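Local coordinates for ScaE cell-surface anchored scaffoldin protein (Ruminococcus flavefaciens, PDB 2ZF9) that probably fixes cellulosome components to the bacterial cell surface, this part of the scaffoldin being its cohesin module, which binds a dockerin, at residues V25-V30 / G168-A173; L69-D74 / N108-A113; P75-I80 / Q132-A137; G91-L96 / G124-F129. All blocks are in the same frame, centred on the assembly; numbering follows the deposited sequence.

Interaction 1 (V25-V30 / G168-A173); sequences VASSPV and GLLMQA
Leu170 of the 168-173 segment supplies the largest share of the helix surface that meets the 25-30 loop. Its CD1 touches Pro29 CD at 3.9 Å, and the two side chains cross at about a right angle. Three residues on, Ala173 CB meets Val25 CG2, also at 3.9 Å. CG1 of Val25 stands anti to its own N (chi1 177°) and rests against the carbonyl group of Ala173, and both branches of Val25 touch Ala173. Val30 and Met171, a selenomethionine, lie side by side and point the same way. The placement of Met171 CE is doubtful. The CB atoms of Val30 and Met171 lie a normal 4.0 Å apart.

No hydrogen bond crosses this contact. Ser28 OG is 3.5 Å from Leu170 CB, but it donates to Val30 O within its own loop, in a bond modelled very short and of doubtful length. Val30 O also receives a CA-H contact from Met171 CA at 3.5 Å. Ser28 N bonds to Val25 O and closes the 3-10 turn. Lys31 NZ bonds to the carbonyls of Ala26 and Ser28.

The contact lays the loop before strand 33-41 along helix 166-178 of the cohesin module. On the helix, Gln172 points away from the loop and bonds to Phe159 N and Tyr18 OH. Ser28 OG and several loop carbonyls have partners close by in the chain, so the loop meets the helix mainly through apolar contacts.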
loop_
_atom_site.group_PDB
_atom_site.type_symbol
_atom_site.label_atom_id
_atom_site.label_comp_id
_atom_site.label_asym_id
_atom_site.label_seq_id
_atom_site.Cartn_x
_atom_site.Cartn_y
_atom_site.Cartn_z
ATOM N N VAL A 25 2.702 21.377 -3.507
ATOM C CA VAL A 25 2.265 20.119 -2.871
ATOM C C VAL A 25 2.211 20.255 -1.361
ATOM O O VAL A 25 1.318 19.737 -0.732
ATOM C CB VAL A 25 3.164 18.937 -3.277
ATOM C CG1 VAL A 25 2.746 17.628 -2.529
ATOM C CG2 VAL A 25 3.112 18.750 -4.792
ATOM N N ALA A 26 3.161 20.982 -0.779
ATOM C CA ALA A 26 3.228 21.087 0.681
ATOM C C ALA A 26 2.062 21.909 1.264
ATOM O O ALA A 26 1.837 21.864 2.468
ATOM C CB ALA A 26 4.595 21.669 1.105
ATOM N N SER A 27 1.333 22.647 0.415
ATOM C CA SER A 27 0.118 23.359 0.824
ATOM C C SER A 27 -1.131 22.448 0.836
ATOM O O SER A 27 -2.234 22.911 1.143
ATOM C CB SER A 27 -0.171 24.567 -0.094
ATOM O OG SER A 27 -0.675 24.141 -1.382
ATOM N N SER A 28 -0.978 21.174 0.479
ATOM C CA SER A 28 -2.159 20.294 0.401
ATOM C C SER A 28 -2.962 20.325 1.690
ATOM O O SER A 28 -2.425 20.006 2.733
ATOM C CB SER A 28 -1.762 18.847 0.075
ATOM O OG SER A 28 -2.942 18.058 -0.034
ATOM N N PRO A 29 -4.253 20.713 1.640
ATOM C CA PRO A 29 -5.024 20.672 2.890
ATOM C C PRO A 29 -5.109 19.237 3.461
ATOM O O PRO A 29 -5.041 19.051 4.680
ATOM C CB PRO A 29 -6.413 21.189 2.486
ATOM C CG PRO A 29 -6.224 21.878 1.198
ATOM C CD PRO A 29 -5.028 21.273 0.516
ATOM N N VAL A 30 -5.213 18.230 2.588
ATOM C CA VAL A 30 -5.306 16.835 3.056
ATOM C C VAL A 30 -3.965 16.160 2.728
ATOM O O VAL A 30 -3.482 16.239 1.584
ATOM C CB VAL A 30 -6.463 16.056 2.404
ATOM C CG1 VAL A 30 -6.554 14.627 2.986
ATOM C CG2 VAL A 30 -7.785 16.778 2.590
ATOM N N GLY A 168 -8.404 17.229 -4.427
ATOM C CA GLY A 168 -8.165 15.827 -4.753
ATOM C C GLY A 168 -6.797 15.690 -5.402
ATOM O O GLY A 168 -6.040 14.782 -5.080
ATOM N N LEU A 169 -6.464 16.594 -6.311
ATOM C CA LEU A 169 -5.137 16.509 -6.998
ATOM C C LEU A 169 -3.960 16.720 -6.064
ATOM O O LEU A 169 -2.896 16.100 -6.245
ATOM C CB LEU A 169 -5.004 17.505 -8.131
ATOM C CG LEU A 169 -5.896 17.276 -9.333
ATOM C CD1 LEU A 169 -5.334 18.052 -10.511
ATOM C CD2 LEU A 169 -6.008 15.817 -9.686
ATOM N N LEU A 170 -4.138 17.655 -5.123
ATOM C CA LEU A 170 -3.102 17.989 -4.158
ATOM C C LEU A 170 -2.872 16.832 -3.195
ATOM O O LEU A 170 -1.737 16.541 -2.846
ATOM C CB LEU A 170 -3.500 19.230 -3.328
ATOM C CG LEU A 170 -3.248 20.588 -4.001
ATOM C CD1 LEU A 170 -3.928 21.733 -3.210
ATOM C CD2 LEU A 170 -1.744 20.886 -4.168
HETATM N N MSE A 171 -3.961 16.228 -2.697
HETATM C CA MSE A 171 -3.812 15.125 -1.753
HETATM C C MSE A 171 -3.155 13.937 -2.477
HETATM O O MSE A 171 -2.378 13.209 -1.878
HETATM C CB MSE A 171 -5.172 14.748 -1.133
HETATM C CG MSE A 171 -6.045 13.902 -2.005
HETATM SE SE MSE A 171 -7.662 13.196 -1.041
HETATM C CE MSE A 171 -7.138 12.913 0.510
ATOM N N GLN A 172 -3.479 13.731 -3.758
ATOM C CA GLN A 172 -2.813 12.649 -4.512
ATOM C C GLN A 172 -1.310 12.927 -4.679
ATOM O O GLN A 172 -0.482 12.034 -4.506
ATOM C CB GLN A 172 -3.423 12.508 -5.905
ATOM C CG GLN A 172 -2.903 11.308 -6.691
ATOM C CD GLN A 172 -3.819 11.009 -7.853
ATOM O OE1 GLN A 172 -4.885 10.437 -7.676
ATOM N NE2 GLN A 172 -3.424 11.444 -9.036
ATOM N N ALA A 173 -0.969 14.152 -5.080
ATOM C CA ALA A 173 0.423 14.535 -5.235
ATOM C C ALA A 173 1.144 14.370 -3.898
ATOM O O ALA A 173 2.255 13.838 -3.864
ATOM C CB ALA A 173 0.531 15.986 -5.740
#

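Interaction 2 (L69-D74 / N108-A113); sequences LHIQFD and NSFFTA
Phe73 lays one ring face over the backbone carbonyl of Asn108, whose O stands 3.6 Å above the plane of the Phe73 ring, over its centre. A chi1 of 46° sets CG between the Phe73 N and carbonyl carbon and folds the ring over the neighbouring strand. Phe73 N donates to Asn108 O. Asn108 ND2 returns a bond to Phe73 O at 3.0 Å. With alanine in place of this ring, the Asn108 carbonyl would probably lose its cover on that side, and a gap is likely to open beside Phe110, whose CD1 meets the Phe73 ring edge. Ile71 CB sits over a face of the Phe110 ring, 4.1 Å from its centroid, and Ile71 CD1 reaches Phe110 CZ at 3.5 Å.

Asn108 excepted, these residues belong to two antiparallel strands, 66-73 and 109-115, of the cohesin beta-sandwich. Leu69, Ile71, Phe110 and Thr112 share one face, turned to strand 124-132. His70 and Phe111 share the other. There Phe111 CD1 stands 3.2 Å above the plane of the His70 ring, and the ring planes meet at 34°. At the far end Leu69 O takes two donors, Thr112 N at 2.9 Å and Thr112 OG1.

Further out, Asp157 OD1 accepts from His70 ND1 and probably limits the rotation of that ring. The Phe110 ring packs edge-to-face with Phe129. Ser109 OG bonds to Thr106 OG1 and Asp105 OD2.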
loop_
_atom_site.group_PDB
_atom_site.type_symbol
_atom_site.label_atom_id
_atom_site.label_comp_id
_atom_site.label_asym_id
_atom_site.label_seq_id
_atom_site.Cartn_x
_atom_site.Cartn_y
_atom_site.Cartn_z
ATOM N N LEU A 69 -3.783 1.363 -6.276
ATOM C CA LEU A 69 -2.525 1.234 -5.536
ATOM C C LEU A 69 -1.849 -0.069 -5.863
ATOM O O LEU A 69 -2.438 -1.143 -5.651
ATOM C CB LEU A 69 -2.767 1.367 -4.042
ATOM C CG LEU A 69 -3.324 2.721 -3.565
ATOM C CD1 LEU A 69 -3.743 2.589 -2.109
ATOM C CD2 LEU A 69 -2.275 3.841 -3.692
ATOM N N HIS A 70 -0.629 0.020 -6.404
ATOM C CA HIS A 70 0.138 -1.173 -6.721
ATOM C C HIS A 70 1.068 -1.479 -5.566
ATOM O O HIS A 70 1.811 -0.616 -5.103
ATOM C CB HIS A 70 0.977 -0.978 -7.983
ATOM C CG HIS A 70 0.177 -1.014 -9.248
ATOM N ND1 HIS A 70 -0.366 0.115 -9.815
ATOM C CD2 HIS A 70 -0.132 -2.042 -10.080
ATOM C CE1 HIS A 70 -0.990 -0.208 -10.936
ATOM N NE2 HIS A 70 -0.855 -1.515 -11.124
ATOM N N ILE A 71 1.034 -2.717 -5.095
ATOM C CA ILE A 71 1.919 -3.100 -4.014
ATOM C C ILE A 71 2.924 -4.073 -4.608
ATOM O O ILE A 71 2.537 -5.037 -5.258
ATOM C CB ILE A 71 1.102 -3.789 -2.871
ATOM C CG1 ILE A 71 0.141 -2.747 -2.268
ATOM C CG2 ILE A 71 2.042 -4.407 -1.793
ATOM C CD1 ILE A 71 -0.873 -3.347 -1.366
ATOM N N GLN A 72 4.206 -3.803 -4.405
ATOM C CA GLN A 72 5.230 -4.710 -4.924
ATOM C C GLN A 72 6.090 -5.177 -3.757
ATOM O O GLN A 72 6.193 -4.472 -2.744
ATOM C CB GLN A 72 6.101 -4.027 -5.982
ATOM C CG GLN A 72 6.889 -2.874 -5.458
ATOM C CD GLN A 72 7.698 -2.195 -6.543
ATOM O OE1 GLN A 72 7.372 -2.287 -7.748
ATOM N NE2 GLN A 72 8.743 -1.489 -6.128
ATOM N N PHE A 73 6.687 -6.354 -3.900
ATOM C CA PHE A 73 7.465 -6.924 -2.797
ATOM C C PHE A 73 8.700 -7.680 -3.319
ATOM O O PHE A 73 8.775 -8.082 -4.483
ATOM C CB PHE A 73 6.588 -7.850 -1.944
ATOM C CG PHE A 73 5.736 -8.802 -2.764
ATOM C CD1 PHE A 73 4.402 -8.464 -3.112
ATOM C CD2 PHE A 73 6.252 -10.048 -3.190
ATOM C CE1 PHE A 73 3.613 -9.332 -3.882
ATOM C CE2 PHE A 73 5.466 -10.931 -3.949
ATOM C CZ PHE A 73 4.120 -10.563 -4.300
ATOM N N ASP A 74 9.653 -7.861 -2.427
ATOM C CA ASP A 74 10.862 -8.651 -2.709
ATOM C C ASP A 74 10.447 -9.935 -3.439
ATOM O O ASP A 74 9.629 -10.691 -2.919
ATOM C CB ASP A 74 11.506 -9.011 -1.354
ATOM C CG ASP A 74 12.925 -9.518 -1.504
ATOM O OD1 ASP A 74 13.847 -8.869 -0.953
ATOM O OD2 ASP A 74 13.092 -10.525 -2.207
ATOM N N ASN A 108 5.726 -10.382 -8.687
ATOM C CA ASN A 108 6.029 -9.791 -7.380
ATOM C C ASN A 108 5.224 -8.503 -7.083
ATOM O O ASN A 108 5.708 -7.609 -6.407
ATOM C CB ASN A 108 7.544 -9.582 -7.202
ATOM C CG ASN A 108 8.054 -8.432 -8.017
ATOM O OD1 ASN A 108 7.681 -8.290 -9.176
ATOM N ND2 ASN A 108 8.864 -7.569 -7.408
ATOM N N SER A 109 3.975 -8.437 -7.545
ATOM C CA SER A 109 3.151 -7.243 -7.306
ATOM C C SER A 109 1.671 -7.550 -7.551
ATOM O O SER A 109 1.329 -8.432 -8.360
ATOM C CB SER A 109 3.615 -6.078 -8.210
ATOM O OG SER A 109 3.294 -6.301 -9.568
ATOM N N PHE A 110 0.808 -6.788 -6.887
ATOM C CA PHE A 110 -0.622 -6.845 -7.179
ATOM C C PHE A 110 -1.222 -5.431 -7.157
ATOM O O PHE A 110 -0.614 -4.469 -6.691
ATOM C CB PHE A 110 -1.371 -7.837 -6.229
ATOM C CG PHE A 110 -1.352 -7.443 -4.768
ATOM C CD1 PHE A 110 -0.255 -7.780 -3.948
ATOM C CD2 PHE A 110 -2.429 -6.752 -4.200
ATOM C CE1 PHE A 110 -0.203 -7.437 -2.600
ATOM C CE2 PHE A 110 -2.409 -6.400 -2.827
ATOM C CZ PHE A 110 -1.311 -6.739 -2.014
ATOM N N PHE A 111 -2.409 -5.318 -7.700
ATOM C CA PHE A 111 -3.054 -4.027 -7.850
ATOM C C PHE A 111 -4.336 -4.024 -7.048
ATOM O O PHE A 111 -5.098 -5.019 -7.047
ATOM C CB PHE A 111 -3.353 -3.752 -9.333
ATOM C CG PHE A 111 -4.126 -2.464 -9.575
ATOM C CD1 PHE A 111 -3.569 -1.221 -9.238
ATOM C CD2 PHE A 111 -5.380 -2.502 -10.171
ATOM C CE1 PHE A 111 -4.267 -0.016 -9.485
ATOM C CE2 PHE A 111 -6.097 -1.336 -10.430
ATOM C CZ PHE A 111 -5.554 -0.092 -10.108
ATOM N N THR A 112 -4.574 -2.914 -6.358
ATOM C CA THR A 112 -5.835 -2.733 -5.615
ATOM C C THR A 112 -6.501 -1.456 -6.093
ATOM O O THR A 112 -5.814 -0.511 -6.473
ATOM C CB THR A 112 -5.590 -2.608 -4.091
ATOM O OG1 THR A 112 -4.777 -1.435 -3.829
ATOM C CG2 THR A 112 -4.925 -3.921 -3.529
ATOM N N ALA A 113 -7.836 -1.401 -6.056
ATOM C CA ALA A 113 -8.573 -0.199 -6.520
ATOM C C ALA A 113 -9.844 -0.063 -5.698
ATOM O O ALA A 113 -10.414 -1.058 -5.267
ATOM C CB ALA A 113 -8.934 -0.280 -8.046
#

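Interaction 3 (P75-I80 / Q132-A137); sequences PKLKLI and QVPADA
The backbone N and O of Gln132 both bond to Lys78. Gln132 N donates to Lys78 O at 2.7 Å. Lys78 N returns a longer bond of 3.2 Å to Gln132 O. This antiparallel hydrogen-bonded pair joins the short strand 78-79 to the end of strand 124-132 in the cohesin sandwich. The tight packing lies beside it. Leu77 CD2 presses on the backbone at Val133 CA, 3.9 Å away, and also meets the Pro134 ring at CD. Tyr143, Leu131 and Ile185 close round Leu77, so this side is buried.

The side of Lys78 and Gln132 is looser. Gln132 CG is anti to its N (chi1 -178°), and the extended chain carries the amide outward. Ile80 crosses this chain, with CG1 3.8 Å from Gln132 CB and CD1 3.7 Å from Gln132 OE1. Shortening Ile80 to alanine would probably remove the carbon that lies against Gln132 CB and OE1, and leave the amide held mainly by polar bonds. One such bond runs from Gln132 NE2 to Asn48 O. A water donates to Gln132 OE1 at 2.6 Å and accepts from Lys78 NZ at 3.0 Å. A second water joins Lys76 O to Gln132 O, 2.8 Å from each.

Gln132 O therefore takes a backbone N-H and a water. Direct bonds join the two backbones, carbon packs on the Leu77 side, and water bridges complete the polar groups of Lys76, Lys78 and Gln132.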
loop_
_atom_site.group_PDB
_atom_site.type_symbol
_atom_site.label_atom_id
_atom_site.label_comp_id
_atom_site.label_asym_id
_atom_site.label_seq_id
_atom_site.Cartn_x
_atom_site.Cartn_y
_atom_site.Cartn_z
ATOM N N PRO A 75 11.011 -10.200 -4.643
ATOM C CA PRO A 75 10.647 -11.376 -5.442
ATOM C C PRO A 75 10.884 -12.721 -4.711
ATOM O O PRO A 75 10.355 -13.731 -5.107
ATOM C CB PRO A 75 11.567 -11.274 -6.672
ATOM C CG PRO A 75 12.034 -9.891 -6.700
ATOM C CD PRO A 75 12.084 -9.419 -5.289
ATOM N N LYS A 76 11.643 -12.720 -3.626
ATOM C CA LYS A 76 11.796 -13.946 -2.838
ATOM C C LYS A 76 10.564 -14.277 -2.004
ATOM O O LYS A 76 10.439 -15.406 -1.493
ATOM C CB LYS A 76 12.992 -13.820 -1.886
ATOM C CG LYS A 76 14.309 -13.998 -2.594
ATOM C CD LYS A 76 15.466 -13.608 -1.700
ATOM C CE LYS A 76 16.745 -13.808 -2.474
ATOM N NZ LYS A 76 17.927 -13.420 -1.673
ATOM N N LEU A 77 9.698 -13.286 -1.796
ATOM C CA LEU A 77 8.442 -13.514 -1.039
ATOM C C LEU A 77 7.397 -14.018 -1.999
ATOM O O LEU A 77 7.491 -13.759 -3.188
ATOM C CB LEU A 77 7.939 -12.220 -0.390
ATOM C CG LEU A 77 8.797 -11.493 0.656
ATOM C CD1 LEU A 77 8.087 -10.198 1.111
ATOM C CD2 LEU A 77 9.057 -12.394 1.866
ATOM N N LYS A 78 6.405 -14.740 -1.493
ATOM C CA LYS A 78 5.317 -15.236 -2.332
ATOM C C LYS A 78 3.977 -14.757 -1.784
ATOM O O LYS A 78 3.726 -14.914 -0.587
ATOM C CB LYS A 78 5.341 -16.762 -2.320
ATOM C CG LYS A 78 4.415 -17.437 -3.316
ATOM C CD LYS A 78 4.445 -18.981 -3.065
ATOM C CE LYS A 78 3.340 -19.730 -3.823
ATOM N NZ LYS A 78 3.031 -21.017 -3.139
ATOM N N LEU A 79 3.141 -14.202 -2.651
ATOM C CA LEU A 79 1.770 -13.782 -2.292
ATOM C C LEU A 79 0.873 -15.004 -2.187
ATOM O O LEU A 79 0.730 -15.766 -3.146
ATOM C CB LEU A 79 1.201 -12.815 -3.328
ATOM C CG LEU A 79 -0.201 -12.213 -3.082
ATOM C CD1 LEU A 79 -0.236 -11.264 -1.857
ATOM C CD2 LEU A 79 -0.622 -11.459 -4.316
ATOM N N ILE A 80 0.250 -15.166 -1.030
ATOM C CA ILE A 80 -0.592 -16.322 -0.768
ATOM C C ILE A 80 -2.113 -15.994 -0.857
ATOM O O ILE A 80 -2.637 -15.347 0.034
ATOM C CB ILE A 80 -0.271 -16.915 0.603
ATOM C CG1 ILE A 80 1.240 -17.236 0.744
ATOM C CG2 ILE A 80 -1.142 -18.158 0.897
ATOM C CD1 ILE A 80 1.811 -18.178 -0.377
ATOM N N GLN A 132 4.463 -14.998 2.039
ATOM C CA GLN A 132 5.213 -16.075 2.654
ATOM C C GLN A 132 6.743 -15.900 2.488
ATOM O O GLN A 132 7.259 -15.635 1.405
ATOM C CB GLN A 132 4.719 -17.441 2.153
ATOM C CG GLN A 132 5.456 -18.639 2.820
ATOM C CD GLN A 132 4.923 -19.984 2.348
ATOM O OE1 GLN A 132 4.589 -20.146 1.177
ATOM N NE2 GLN A 132 4.848 -20.962 3.268
ATOM N N VAL A 133 7.435 -16.022 3.602
ATOM C CA VAL A 133 8.893 -15.867 3.700
ATOM C C VAL A 133 9.564 -17.148 3.183
ATOM O O VAL A 133 9.028 -18.241 3.368
ATOM C CB VAL A 133 9.230 -15.615 5.178
ATOM C CG1 VAL A 133 10.731 -15.579 5.432
ATOM C CG2 VAL A 133 8.566 -14.315 5.646
ATOM N N PRO A 134 10.694 -17.025 2.469
ATOM C CA PRO A 134 11.318 -18.260 1.919
ATOM C C PRO A 134 11.904 -19.219 2.961
ATOM O O PRO A 134 12.182 -18.838 4.099
ATOM C CB PRO A 134 12.437 -17.724 1.023
ATOM C CG PRO A 134 12.715 -16.332 1.533
ATOM C CD PRO A 134 11.409 -15.802 2.049
ATOM N N ALA A 135 12.096 -20.472 2.559
ATOM C CA ALA A 135 12.576 -21.498 3.479
ATOM C C ALA A 135 14.020 -21.197 3.946
ATOM O O ALA A 135 14.444 -21.643 5.010
ATOM C CB ALA A 135 12.456 -22.901 2.835
ATOM N N ASP A 136 14.745 -20.371 3.200
ATOM C CA ASP A 136 16.142 -20.102 3.536
ATOM C C ASP A 136 16.368 -18.849 4.369
ATOM O O ASP A 136 17.512 -18.454 4.569
ATOM C CB ASP A 136 17.007 -20.075 2.251
ATOM C CG ASP A 136 16.637 -18.937 1.304
ATOM O OD1 ASP A 136 15.525 -18.381 1.434
ATOM O OD2 ASP A 136 17.462 -18.605 0.418
ATOM N N ALA A 137 15.294 -18.219 4.853
ATOM C CA ALA A 137 15.420 -16.983 5.614
ATOM C C ALA A 137 16.381 -17.143 6.792
ATOM O O ALA A 137 16.308 -18.148 7.526
ATOM C CB ALA A 137 14.045 -16.515 6.117
HETATM O O HOH W 1 8.792 -17.268 -0.280
HETATM O O HOH W 2 3.237 -21.882 -0.226
#

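Interaction 4 (G91-L96 / G124-F129); sequences GRAARL and GVLWSF
Gly91 N gives the shortest polar bond of this contact, 2.8 Å to Leu126 O at an N-H...O angle of 164°. The donor stands well above the carbonyl plane, not on a lone pair. The acceptor belongs to a classic beta bulge in strand 124-132 of the cohesin sandwich, where Leu126 and Trp127 both face Leu55. A second bond runs from Ala93 N to Val125 O at 2.9 Å. The two bonds dock the short 3-10 turn after strand 89-90 on the bulged strand.

Glycine suits position 91, since a CB there would clash with Val125 O. Gly124 has a positive phi (114°), and at its backbone angles a CB would jam against the preceding carbonyl. The apolar part is small. Leu126 CD1 touches two methyl groups, 4.0 Å from Ala93 CB and 3.9 Å from Ala94 CB. Leu69 and Tyr64 also touch this leucine.

On the outer part of the turn, Arg92 NH1 sits 3.4 Å above the Arg95 guanidinium plane, over its centre. Arg92 O accepts from Arg95 N on one face of its plane and from Arg95 NH1, 2.9 Å away, on the opposite face.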
loop_
_atom_site.group_PDB
_atom_site.type_symbol
_atom_site.label_atom_id
_atom_site.label_comp_id
_atom_site.label_asym_id
_atom_site.label_seq_id
_atom_site.Cartn_x
_atom_site.Cartn_y
_atom_site.Cartn_z
ATOM N N GLY A 91 -10.092 -3.857 4.293
ATOM C CA GLY A 91 -10.229 -3.699 5.747
ATOM C C GLY A 91 -11.210 -2.595 6.111
ATOM O O GLY A 91 -11.944 -2.047 5.244
ATOM N N ARG A 92 -11.197 -2.231 7.382
ATOM C CA ARG A 92 -12.112 -1.213 7.923
ATOM C C ARG A 92 -12.026 0.147 7.273
ATOM O O ARG A 92 -13.033 0.823 7.191
ATOM C CB ARG A 92 -11.923 -1.040 9.436
ATOM C CG ARG A 92 -12.580 -2.152 10.224
ATOM C CD ARG A 92 -13.041 -1.658 11.593
ATOM N NE ARG A 92 -14.484 -1.448 11.582
ATOM C CZ ARG A 92 -15.095 -0.314 11.897
ATOM N NH1 ARG A 92 -14.413 0.750 12.301
ATOM N NH2 ARG A 92 -16.406 -0.264 11.830
ATOM N N ALA A 93 -10.840 0.574 6.835
ATOM C CA ALA A 93 -10.743 1.860 6.134
ATOM C C ALA A 93 -11.632 1.922 4.879
ATOM O O ALA A 93 -12.057 2.996 4.478
ATOM C CB ALA A 93 -9.281 2.164 5.762
ATOM N N ALA A 94 -11.847 0.778 4.226
ATOM C CA ALA A 94 -12.635 0.722 2.988
ATOM C C ALA A 94 -14.101 0.298 3.188
ATOM O O ALA A 94 -14.801 0.010 2.220
ATOM C CB ALA A 94 -11.938 -0.193 1.951
ATOM N N ARG A 95 -14.564 0.261 4.442
ATOM C CA ARG A 95 -15.853 -0.410 4.773
ATOM C C ARG A 95 -17.046 0.255 4.118
ATOM O O ARG A 95 -18.022 -0.417 3.808
ATOM C CB ARG A 95 -16.083 -0.508 6.297
ATOM C CG ARG A 95 -16.182 0.859 6.982
ATOM C CD ARG A 95 -16.307 0.677 8.496
ATOM N NE ARG A 95 -16.496 1.936 9.228
ATOM C CZ ARG A 95 -15.513 2.746 9.607
ATOM N NH1 ARG A 95 -14.232 2.469 9.305
ATOM N NH2 ARG A 95 -15.800 3.823 10.311
ATOM N N LEU A 96 -16.970 1.568 3.882
ATOM C CA LEU A 96 -18.054 2.287 3.213
ATOM C C LEU A 96 -17.834 2.473 1.715
ATOM O O LEU A 96 -18.758 2.868 1.011
ATOM C CB LEU A 96 -18.243 3.677 3.829
ATOM C CG LEU A 96 -18.388 3.738 5.353
ATOM C CD1 LEU A 96 -18.579 5.204 5.753
ATOM C CD2 LEU A 96 -19.541 2.822 5.852
ATOM N N GLY A 124 -7.395 3.785 8.777
ATOM C CA GLY A 124 -7.310 2.413 9.255
ATOM C C GLY A 124 -6.787 1.483 8.169
ATOM O O GLY A 124 -6.184 1.933 7.177
ATOM N N VAL A 125 -7.023 0.190 8.329
ATOM C CA VAL A 125 -6.516 -0.800 7.357
ATOM C C VAL A 125 -7.361 -0.785 6.062
ATOM O O VAL A 125 -8.577 -1.053 6.084
ATOM C CB VAL A 125 -6.537 -2.245 7.937
ATOM C CG1 VAL A 125 -6.139 -3.281 6.865
ATOM C CG2 VAL A 125 -5.575 -2.363 9.103
ATOM N N LEU A 126 -6.710 -0.492 4.936
ATOM C CA LEU A 126 -7.382 -0.504 3.656
ATOM C C LEU A 126 -7.387 -1.922 3.064
ATOM O O LEU A 126 -8.444 -2.422 2.589
ATOM C CB LEU A 126 -6.722 0.523 2.713
ATOM C CG LEU A 126 -7.470 0.958 1.456
ATOM C CD1 LEU A 126 -8.635 1.835 1.829
ATOM C CD2 LEU A 126 -6.521 1.683 0.435
ATOM N N TRP A 127 -6.212 -2.576 3.070
ATOM C CA TRP A 127 -6.110 -3.926 2.516
ATOM C C TRP A 127 -5.251 -4.774 3.412
ATOM O O TRP A 127 -4.264 -4.288 3.989
ATOM C CB TRP A 127 -5.495 -3.915 1.120
ATOM C CG TRP A 127 -6.340 -3.290 0.127
ATOM C CD1 TRP A 127 -6.233 -1.998 -0.368
ATOM C CD2 TRP A 127 -7.432 -3.902 -0.565
ATOM N NE1 TRP A 127 -7.227 -1.778 -1.286
ATOM C CE2 TRP A 127 -7.969 -2.929 -1.434
ATOM C CE3 TRP A 127 -8.016 -5.185 -0.526
ATOM C CZ2 TRP A 127 -9.065 -3.195 -2.284
ATOM C CZ3 TRP A 127 -9.103 -5.446 -1.364
ATOM C CH2 TRP A 127 -9.608 -4.456 -2.238
ATOM N N SER A 128 -5.649 -6.035 3.559
ATOM C CA SER A 128 -4.840 -7.001 4.242
ATOM C C SER A 128 -4.467 -8.121 3.239
ATOM O O SER A 128 -5.254 -8.468 2.369
ATOM C CB SER A 128 -5.673 -7.525 5.433
ATOM O OG SER A 128 -5.098 -8.669 5.951
ATOM N N PHE A 129 -3.286 -8.707 3.375
ATOM C CA PHE A 129 -2.807 -9.722 2.426
ATOM C C PHE A 129 -1.700 -10.537 3.095
ATOM O O PHE A 129 -1.177 -10.144 4.143
ATOM C CB PHE A 129 -2.300 -9.085 1.092
ATOM C CG PHE A 129 -1.234 -7.999 1.281
ATOM C CD1 PHE A 129 -1.593 -6.723 1.719
ATOM C CD2 PHE A 129 0.129 -8.278 1.035
ATOM C CE1 PHE A 129 -0.624 -5.717 1.867
ATOM C CE2 PHE A 129 1.105 -7.273 1.185
ATOM C CZ PHE A 129 0.719 -5.999 1.616
#

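How the interactions relate
Interactions 2, 3 and 4 touch one another and share strands of the cohesin sandwich. Their centres lie about 15 Å (2 to 3 and 2 to 4) and about 24 Å (3 to 4) apart. Strand 124-132 serves both 3 and 4, and strand 66-73 of interaction 2 runs on into 78-79 of interaction 3. Phe110 meets Leu79 and Phe129, and Leu79 also reaches Phe129. Interaction 1 stands apart at helix 166-178. Its centre is about 36 Å from that of interaction 3, across the chain's centre. Its segments come first and last along the chain and bracket all the others, so it joins an early loop to the late helix 166-178.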